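Local coordinates for protein proabylysin (Pyrococcus abyssi, PDB 4JIU) that is the zymogen of a small, soluble zinc metallopeptidase of the minigluzincin type, binding a zinc ion that probably supports peptide hydrolysis once activated, at residues Ala67-Ser70 with Tyr71-Ser75. The protein carries 1 engineered substitution. Residues are numbered along the deposited sequence; the frame is centred on the assembly and turned at random. Where two conformers were deposited one is given.
Sequences AETS and YHSSS. With ZN (zinc ion), chain B.
Thr69 bends its own hydroxyl back onto the chain: OG1 accepts the backbone N-H of Tyr71, two residues on, at 3.0 Å from Tyr71 N. This closes an ST turn, and the bond is distinctly bent, with an N-H...O angle of 136°. The torsion that permits it sets OG1 trans to the backbone N of Thr69 (chi1 -177°), which leaves CG2 wedged between the N and the carbonyl carbon. From there the methyl lies just 3.2 Å from Tyr71 O, and it also meets Ser73 OG at 3.9 Å. CB of Tyr71 rests alongside the same hydroxyl, 3.6 Å from Thr69 OG1, while its ring leads away from the turn.

The corner illustrates how two helices can be joined in few residues. Helix 51-67 ends in a Schellman motif with Glu68, at positive phi, as its C-prime residue; the ST turn follows at once, then an inverse gamma turn centred on His72, closed by a weak bond of 2.8 Å from Ser73 N to Tyr71 O. Ser73 OG, at the N-cap of helix 74-80, accepts the backbone N-H of Phe76. Near the helix ends, CB of Ala67 lies 4.2 Å from Ser75 OG in one of the two conformers of Ser75, a loose and doubtful approach.

A valine in place of Thr69 would probably leave the N-H of Tyr71 without its acceptor and set the approach to His72 free to shift.

His72 NE2 binds the zinc ion at 2.0 Å, alongside His60, His64 and the C-terminal Val105, and the carbonyl O of Thr69 accepts a hydrogen bond from His64 ND1. Thr69 thus probably serves the site twice: its carbonyl is placed to orient one zinc ligand as a second-shell acceptor, and its hydroxyl shapes the turn that leads to another.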
ATOM      1  N   ALA A  67       3.049   8.447   7.670  1.00 11.27           N
ATOM      2  CA  ALA A  67       3.360   8.297   9.083  1.00 12.12           C
ATOM      3  C   ALA A  67       4.842   8.302   9.358  1.00 12.28           C
ATOM      4  O   ALA A  67       5.244   8.376  10.534  1.00 14.84           O
ATOM      5  CB  ALA A  67       2.670   7.046   9.636  1.00 13.37           C
ATOM      6  N   GLU A  68       5.687   8.205   8.350  1.00 12.14           N
ATOM      7  CA  GLU A  68       7.132   8.307   8.423  1.00 13.35           C
ATOM      8  C   GLU A  68       7.701   7.235   9.330  1.00 11.64           C
ATOM      9  O   GLU A  68       8.529   7.439  10.195  1.00 14.38           O
ATOM     10  CB  GLU A  68       7.589   9.718   8.824  1.00 15.38           C
ATOM     11  CG  GLU A  68       7.173  10.772   7.771  1.00 18.05           C
ATOM     12  CD  GLU A  68       7.720  12.131   8.077  1.00 25.20           C
ATOM     13  OE1 GLU A  68       7.585  12.514   9.251  1.00 35.21           O
ATOM     14  OE2 GLU A  68       8.227  12.854   7.205  1.00 35.25           O
ATOM     15  N   THR A  69       7.205   6.014   9.100  1.00 11.33           N
ATOM     16  CA  THR A  69       7.631   4.872   9.896  1.00 12.80           C
ATOM     17  C   THR A  69       7.522   3.553   9.159  1.00 11.48           C
ATOM     18  O   THR A  69       6.542   3.397   8.427  1.00 12.00           O
ATOM     19  CB  THR A  69       6.821   4.797  11.209  1.00 14.80           C
ATOM     20  OG1 THR A  69       7.356   3.696  11.968  1.00 17.05           O
ATOM     21  CG2 THR A  69       5.341   4.593  11.007  1.00 16.84           C
ATOM     22  N   SER A  70       8.505   2.698   9.355  1.00 10.53           N
ATOM     23  CA  SER A  70       8.420   1.329   8.916  1.00 10.09           C
ATOM     24  C   SER A  70       7.702   0.394   9.894  1.00 10.05           C
ATOM     25  O   SER A  70       7.260  -0.691   9.531  1.00 10.94           O
ATOM     26  CB  SER A  70       9.818   0.765   8.660  1.00 10.38           C
ATOM     27  OG  SER A  70      10.428   1.395   7.570  1.00 13.30           O
ATOM     28  N   TYR A  71       7.607   0.838  11.136  1.00 11.65           N
ATOM     29  CA  TYR A  71       6.894   0.087  12.138  1.00 11.62           C
ATOM     30  C   TYR A  71       5.390   0.340  12.008  1.00 11.06           C
ATOM     31  O   TYR A  71       4.989   1.488  11.820  1.00 11.93           O
ATOM     32  CB  TYR A  71       7.414   0.463  13.555  1.00 12.76           C
ATOM     33  CG  TYR A  71       6.581  -0.152  14.640  1.00 13.03           C
ATOM     34  CD1 TYR A  71       5.880   0.641  15.538  1.00 16.55           C
ATOM     35  CD2 TYR A  71       6.458  -1.540  14.787  1.00 13.69           C
ATOM     36  CE1 TYR A  71       5.116   0.098  16.527  1.00 18.51           C
ATOM     37  CE2 TYR A  71       5.651  -2.067  15.791  1.00 16.95           C
ATOM     38  CZ  TYR A  71       4.975  -1.239  16.644  1.00 21.85           C
ATOM     39  OH  TYR A  71       4.191  -1.759  17.669  1.00 27.49           O
ATOM     40  N   HIS A  72       4.580  -0.726  12.135  1.00 10.69           N
ATOM     41  CA  HIS A  72       3.150  -0.565  11.975  1.00 11.18           C
ATOM     42  C   HIS A  72       2.555  -0.063  13.315  1.00 11.96           C
ATOM     43  O   HIS A  72       1.932  -0.816  14.073  1.00 14.02           O
ATOM     44  CB  HIS A  72       2.508  -1.874  11.561  1.00 11.88           C
ATOM     45  CG  HIS A  72       2.984  -2.360  10.254  1.00 10.55           C
ATOM     46  ND1 HIS A  72       3.251  -3.706  10.017  1.00 13.83           N
ATOM     47  CD2 HIS A  72       3.115  -1.805   9.042  1.00 11.23           C
ATOM     48  CE1 HIS A  72       3.605  -3.818   8.753  1.00 13.75           C
ATOM     49  NE2 HIS A  72       3.588  -2.672   8.111  1.00 11.12           N
ATOM     50  N   SER A  73       2.747   1.200  13.554  1.00 11.82           N
ATOM     51  CA  SER A  73       2.366   1.911  14.783  1.00 12.99           C
ATOM     52  C   SER A  73       0.904   2.253  14.760  1.00 13.49           C
ATOM     53  O   SER A  73       0.199   2.118  13.771  1.00 12.47           O
ATOM     54  CB  SER A  73       3.171   3.210  14.897  1.00 15.19           C
ATOM     55  OG  SER A  73       2.752   4.069  13.830  1.00 14.30           O
ATOM     56  N   SER A  74       0.434   2.793  15.903  1.00 15.31           N
ATOM     57  CA  SER A  74      -0.966   3.224  15.915  0.55 16.10           C
ATOM     58  C   SER A  74      -1.186   4.358  14.912  1.00 14.20           C
ATOM     59  O   SER A  74      -2.254   4.462  14.279  1.00 15.03           O
ATOM     60  CB  SER A  74      -1.396   3.678  17.301  0.55 19.26           C
ATOM     61  OG  SER A  74      -1.206   2.677  18.274  0.55 21.28           O
ATOM     62  N   SER A  75      -0.178   5.237  14.724  1.00 15.29           N
ATOM     63  CA  SER A  75      -0.437   6.321  13.760  0.55 15.84           C
ATOM     64  C   SER A  75      -0.421   5.788  12.339  1.00 13.48           C
ATOM     65  O   SER A  75      -1.165   6.303  11.495  1.00 15.49           O
ATOM     66  CB  SER A  75       0.609   7.420  13.955  0.55 17.86           C
ATOM     67  OG  SER A  75       1.883   6.815  13.802  0.55 26.91           O
TER
HETATM   68 ZN    ZN B 201       3.905  -2.294   6.151  0.96 10.19          ZN